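Local coordinates for putative capsid protein of prophage (Escherichia coli CFT073, PDB 3BQW) that is probably the major capsid protein of an integrated prophage, a phage coat protein of the kind whose copies assemble into the viral head shell, at residues A[315-320]-A[325-330]; A[11-16]-A[123-128]. One frame throughout, in Å; residues are numbered along the deposited sequence.

In the fold
From the N terminus, the short helix 10-17 comes first, and its segment 11-16 waits more than a hundred residues for its partner: contact 2 closes a long loop when 123-128, on the long helix 113-146, packs beside it. Contact 1 comes far later and is local, a hairpin between 315-320 and 325-330 with four residues between its segments. The two are in series along the chain, neither nested nor crossed, yet they meet in space, their centres about 12 Å apart. Asn317 and Val329 of the hairpin face the two helices, Leu13 and Asn124 packing against them, so strand pair, N-terminal helix and long helix form one layered unit.

Contact 1: A[315-320]-A[325-330]; sequences PKNWIE and AIEYVQ
This contact is an antiparallel beta hairpin, strand 314-319 turning back into strand 327-338, which also pairs with strand 90-92 in a mixed sheet. The strand axes run 4.7 Å apart at 173°. Lys316 with Gln330 and Trp318 with Tyr328 are hydrogen-bonded pairs, alternating with the non-hydrogen-bonded pairs Asn317 with Val329 and Ile319 with Glu327. Toward the turn, Glu320 N donates to Ile326 O at 2.8 Å, an almost straight bond, and a water accepts from Ile326 N while giving a weak bond to Glu320 O.

The two faces differ in character. Asn317, Glu327 and Val329 are buried against helix 113-146, where Arg117 forms a salt bridge with Glu327; Ile319 CG1 lies on the aliphatic part of Glu327, 3.7 Å from its CG. The other face carries Lys316, Trp318, Tyr328 and Gln330. With CG of Trp318 held between the backbone N and carbonyl carbon (chi1 75°), the indole reaches across to the partner strand. Broad and flat, it covers Tyr328 CB, which sits 3.6 Å from the centroid of the six-membered ring in a CH-pi contact. The tyrosine ring is slid aside, so the aromatic planes, 28° apart, barely overlap. Gln330, whose amide NE2 is bonded to Lys88 O, brings CB up to the edge of the indole, 3.6 Å from Trp318 CZ3. Further along the same side of the tyrosine, next to the CD2 that faces Trp318 NE1, the Glu320 carboxylate stands nearly perpendicular to the ring, with OE1 3.5 Å from Tyr328 CE2.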
# COMPACT_ATOMS: atom_id res chain seq x y z
N PRO A 315 8.45 9.92 -14.47
CA PRO A 315 8.15 11.32 -14.26
C PRO A 315 8.37 12.16 -15.51
O PRO A 315 9.26 11.88 -16.32
CB PRO A 315 9.11 11.69 -13.14
CG PRO A 315 10.33 10.89 -13.44
CD PRO A 315 9.82 9.59 -14.04
N LYS A 316 7.52 13.17 -15.68
CA LYS A 316 7.59 14.07 -16.83
C LYS A 316 7.41 15.47 -16.31
O LYS A 316 6.60 15.68 -15.43
CB LYS A 316 6.45 13.81 -17.83
CG LYS A 316 6.40 12.43 -18.44
CD LYS A 316 5.13 12.23 -19.31
CE LYS A 316 5.18 13.01 -20.65
NZ LYS A 316 6.36 12.67 -21.50
N ASN A 317 8.15 16.42 -16.87
CA ASN A 317 7.94 17.84 -16.60
C ASN A 317 7.76 18.54 -17.96
O ASN A 317 8.52 18.27 -18.89
CB ASN A 317 9.12 18.41 -15.81
CG ASN A 317 9.04 19.95 -15.59
OD1 ASN A 317 8.03 20.50 -15.14
ND2 ASN A 317 10.13 20.62 -15.87
N TRP A 318 6.76 19.41 -18.10
CA TRP A 318 6.57 20.14 -19.36
C TRP A 318 5.87 21.46 -19.11
O TRP A 318 5.22 21.63 -18.10
CB TRP A 318 5.82 19.29 -20.43
CG TRP A 318 4.34 19.15 -20.19
CD1 TRP A 318 3.34 19.92 -20.72
CD2 TRP A 318 3.70 18.19 -19.34
NE1 TRP A 318 2.12 19.50 -20.25
CE2 TRP A 318 2.31 18.43 -19.41
CE3 TRP A 318 4.16 17.14 -18.54
CZ2 TRP A 318 1.38 17.68 -18.70
CZ3 TRP A 318 3.24 16.39 -17.82
CH2 TRP A 318 1.86 16.66 -17.91
N ILE A 319 6.08 22.39 -20.05
CA ILE A 319 5.50 23.74 -20.03
C ILE A 319 4.66 23.86 -21.29
O ILE A 319 5.14 23.64 -22.39
CB ILE A 319 6.59 24.84 -20.08
CG1 ILE A 319 7.54 24.74 -18.88
CG2 ILE A 319 5.94 26.22 -20.13
CD1 ILE A 319 8.92 25.31 -19.16
N GLU A 320 3.39 24.20 -21.10
CA GLU A 320 2.45 24.34 -22.20
C GLU A 320 2.40 25.79 -22.62
O GLU A 320 2.62 26.68 -21.79
CB GLU A 320 1.05 23.94 -21.75
CG GLU A 320 0.93 22.50 -21.34
CD GLU A 320 -0.50 22.04 -21.34
OE1 GLU A 320 -1.37 22.83 -20.89
OE2 GLU A 320 -0.77 20.91 -21.80
N ALA A 325 1.48 30.50 -19.77
CA ALA A 325 2.07 29.20 -20.02
C ALA A 325 2.02 28.43 -18.69
O ALA A 325 2.53 28.91 -17.69
CB ALA A 325 3.49 29.34 -20.52
N ILE A 326 1.38 27.26 -18.68
CA ILE A 326 1.29 26.45 -17.47
C ILE A 326 2.29 25.30 -17.50
O ILE A 326 2.39 24.58 -18.50
CB ILE A 326 -0.14 25.93 -17.22
CG1 ILE A 326 -1.15 27.08 -17.25
CG2 ILE A 326 -0.21 25.21 -15.87
CD1 ILE A 326 -0.71 28.35 -16.45
N GLU A 327 3.03 25.14 -16.41
CA GLU A 327 4.00 24.08 -16.27
C GLU A 327 3.42 22.97 -15.38
O GLU A 327 2.73 23.25 -14.42
CB GLU A 327 5.29 24.64 -15.66
CG GLU A 327 6.38 23.59 -15.55
CD GLU A 327 7.65 24.10 -14.92
OE1 GLU A 327 7.77 25.31 -14.70
OE2 GLU A 327 8.53 23.27 -14.64
N TYR A 328 3.69 21.71 -15.76
CA TYR A 328 3.20 20.53 -15.04
C TYR A 328 4.35 19.59 -14.75
O TYR A 328 5.35 19.58 -15.47
CB TYR A 328 2.19 19.74 -15.87
CG TYR A 328 0.94 20.49 -16.19
CD1 TYR A 328 -0.11 20.51 -15.28
CD2 TYR A 328 0.81 21.20 -17.38
CE1 TYR A 328 -1.27 21.20 -15.54
CE2 TYR A 328 -0.35 21.91 -17.65
CZ TYR A 328 -1.39 21.89 -16.71
OH TYR A 328 -2.55 22.58 -16.95
N VAL A 329 4.19 18.82 -13.68
CA VAL A 329 4.96 17.61 -13.44
C VAL A 329 3.93 16.48 -13.27
O VAL A 329 2.82 16.68 -12.76
CB VAL A 329 5.96 17.71 -12.22
CG1 VAL A 329 5.24 17.77 -10.90
CG2 VAL A 329 6.90 16.54 -12.21
N GLN A 330 4.29 15.31 -13.76
CA GLN A 330 3.40 14.17 -13.75
C GLN A 330 4.21 12.89 -13.64
O GLN A 330 5.29 12.78 -14.24
CB GLN A 330 2.61 14.17 -15.05
CG GLN A 330 1.66 13.03 -15.23
CD GLN A 330 0.99 13.09 -16.56
OE1 GLN A 330 1.65 13.04 -17.59
NE2 GLN A 330 -0.34 13.22 -16.57
O HOH W 1 -0.44 27.02 -21.06

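Contact 2: A[11-16]-A[123-128]; sequences NQLFAY and GNMRRQ
Met125 and Tyr16 bridge two helical segments whose axes stay 11.4 Å apart: 11-16 and 123-128 cross at -67°, and long side chains span the gap. Met125 suits this task, being slim, flexible and apolar. It reaches out from helix 113-146 and bends at its last torsion, bringing its methyl CE to 3.4 Å from the backbone oxygen Leu13 O, while SD lies 4.0 Å from Leu13 CD2. The same methyl meets the edge of the Tyr16 ring, 4.2 Å from CD2, and the sulfur stands obliquely to that ring in a Met-aromatic contact. Pro315 of strand 314-319 touches both Leu13 and Met125, extending the apolar patch into the sheet.

Tyr16 completes the contact beside Met125. Its CG is anti to the backbone N (chi1 -177°), which sends the ring toward the long helix and delivers the hydroxyl to Arg126. There NH1 donates to Tyr16 OH at 3.0 Å, with the oxygen close to the guanidinium plane and the two flat groups turned 63° apart. Phe25 meets the tyrosine ring almost at right angles, and Glu24 forms a long, weak ion pair with Arg126 NE. An arginine donating to the phenol oxygen leaves the hydroxyl proton available for another acceptor, and its positive charge would probably make that phenol somewhat more acidic.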
# COMPACT_ATOMS: atom_id res chain seq x y z
N ASN A 11 15.81 12.19 -17.47
CA ASN A 11 17.03 11.85 -16.74
C ASN A 11 17.22 12.74 -15.51
O ASN A 11 17.68 12.28 -14.47
CB ASN A 11 18.27 11.97 -17.63
CG ASN A 11 18.33 10.93 -18.72
OD1 ASN A 11 17.64 9.90 -18.69
ND2 ASN A 11 19.19 11.18 -19.69
N GLN A 12 16.87 14.01 -15.65
CA GLN A 12 17.00 14.98 -14.54
C GLN A 12 16.01 14.66 -13.43
O GLN A 12 16.34 14.69 -12.24
CB GLN A 12 16.84 16.41 -15.07
CG GLN A 12 18.03 16.84 -15.96
CD GLN A 12 17.75 18.02 -16.91
OE1 GLN A 12 16.89 18.87 -16.66
NE2 GLN A 12 18.50 18.07 -18.00
N LEU A 13 14.79 14.31 -13.82
CA LEU A 13 13.77 13.89 -12.86
C LEU A 13 14.09 12.53 -12.22
O LEU A 13 13.88 12.35 -11.01
CB LEU A 13 12.40 13.87 -13.53
CG LEU A 13 11.94 15.14 -14.26
CD1 LEU A 13 10.67 14.86 -15.02
CD2 LEU A 13 11.74 16.30 -13.32
N PHE A 14 14.60 11.57 -12.99
CA PHE A 14 15.04 10.28 -12.43
C PHE A 14 16.21 10.41 -11.44
O PHE A 14 16.30 9.65 -10.49
CB PHE A 14 15.46 9.28 -13.53
CG PHE A 14 14.32 8.47 -14.08
CD1 PHE A 14 14.00 8.52 -15.42
CD2 PHE A 14 13.57 7.65 -13.25
CE1 PHE A 14 12.93 7.76 -15.92
CE2 PHE A 14 12.52 6.90 -13.73
CZ PHE A 14 12.20 6.95 -15.07
N ALA A 15 17.09 11.37 -11.68
CA ALA A 15 18.20 11.67 -10.76
C ALA A 15 17.69 11.96 -9.35
O ALA A 15 18.30 11.56 -8.37
CB ALA A 15 19.05 12.86 -11.28
N TYR A 16 16.56 12.66 -9.26
CA TYR A 16 15.95 12.94 -7.97
C TYR A 16 15.21 11.72 -7.42
O TYR A 16 15.37 11.35 -6.26
CB TYR A 16 14.97 14.10 -8.10
CG TYR A 16 14.38 14.46 -6.77
CD1 TYR A 16 15.18 15.06 -5.79
CD2 TYR A 16 13.06 14.18 -6.47
CE1 TYR A 16 14.67 15.38 -4.55
CE2 TYR A 16 12.54 14.49 -5.22
CZ TYR A 16 13.35 15.09 -4.27
OH TYR A 16 12.86 15.42 -3.05
N GLY A 123 8.94 18.67 -4.91
CA GLY A 123 7.85 18.59 -3.93
C GLY A 123 6.64 17.86 -4.47
O GLY A 123 6.04 17.03 -3.79
N ASN A 124 6.26 18.18 -5.70
CA ASN A 124 5.12 17.55 -6.36
C ASN A 124 5.43 16.12 -6.79
O ASN A 124 4.55 15.26 -6.75
CB ASN A 124 4.63 18.39 -7.53
CG ASN A 124 3.83 19.60 -7.06
OD1 ASN A 124 2.78 19.46 -6.47
ND2 ASN A 124 4.34 20.80 -7.31
N MET A 125 6.67 15.85 -7.16
CA MET A 125 7.09 14.48 -7.43
C MET A 125 6.92 13.61 -6.20
O MET A 125 6.41 12.49 -6.31
CB MET A 125 8.56 14.42 -7.90
CG MET A 125 8.81 14.84 -9.35
SD MET A 125 10.57 14.80 -9.84
CE MET A 125 10.74 13.03 -9.80
N ARG A 126 7.37 14.11 -5.04
CA ARG A 126 7.22 13.36 -3.79
C ARG A 126 5.76 13.08 -3.45
O ARG A 126 5.43 12.02 -2.96
CB ARG A 126 7.89 14.09 -2.60
CG ARG A 126 9.43 14.03 -2.62
CD ARG A 126 10.07 14.47 -1.29
NE ARG A 126 9.50 15.69 -0.70
CZ ARG A 126 9.86 16.93 -0.99
NH1 ARG A 126 10.80 17.19 -1.89
NH2 ARG A 126 9.26 17.95 -0.38
N ARG A 127 4.90 14.05 -3.71
CA ARG A 127 3.47 13.94 -3.45
C ARG A 127 2.82 12.94 -4.41
O ARG A 127 1.93 12.18 -4.03
CB ARG A 127 2.90 15.36 -3.58
CG ARG A 127 1.42 15.56 -3.55
CD ARG A 127 1.14 17.10 -3.65
NE ARG A 127 1.65 17.80 -2.46
CZ ARG A 127 2.63 18.71 -2.42
NH1 ARG A 127 3.26 19.16 -3.51
NH2 ARG A 127 2.98 19.22 -1.24
N GLN A 128 3.28 12.92 -5.66
CA GLN A 128 2.79 11.95 -6.65
C GLN A 128 3.18 10.50 -6.31
O GLN A 128 2.37 9.60 -6.42
CB GLN A 128 3.23 12.33 -8.06
CG GLN A 128 2.46 13.52 -8.57
CD GLN A 128 3.12 14.18 -9.75
OE1 GLN A 128 4.07 13.65 -10.33
NE2 GLN A 128 2.64 15.36 -10.10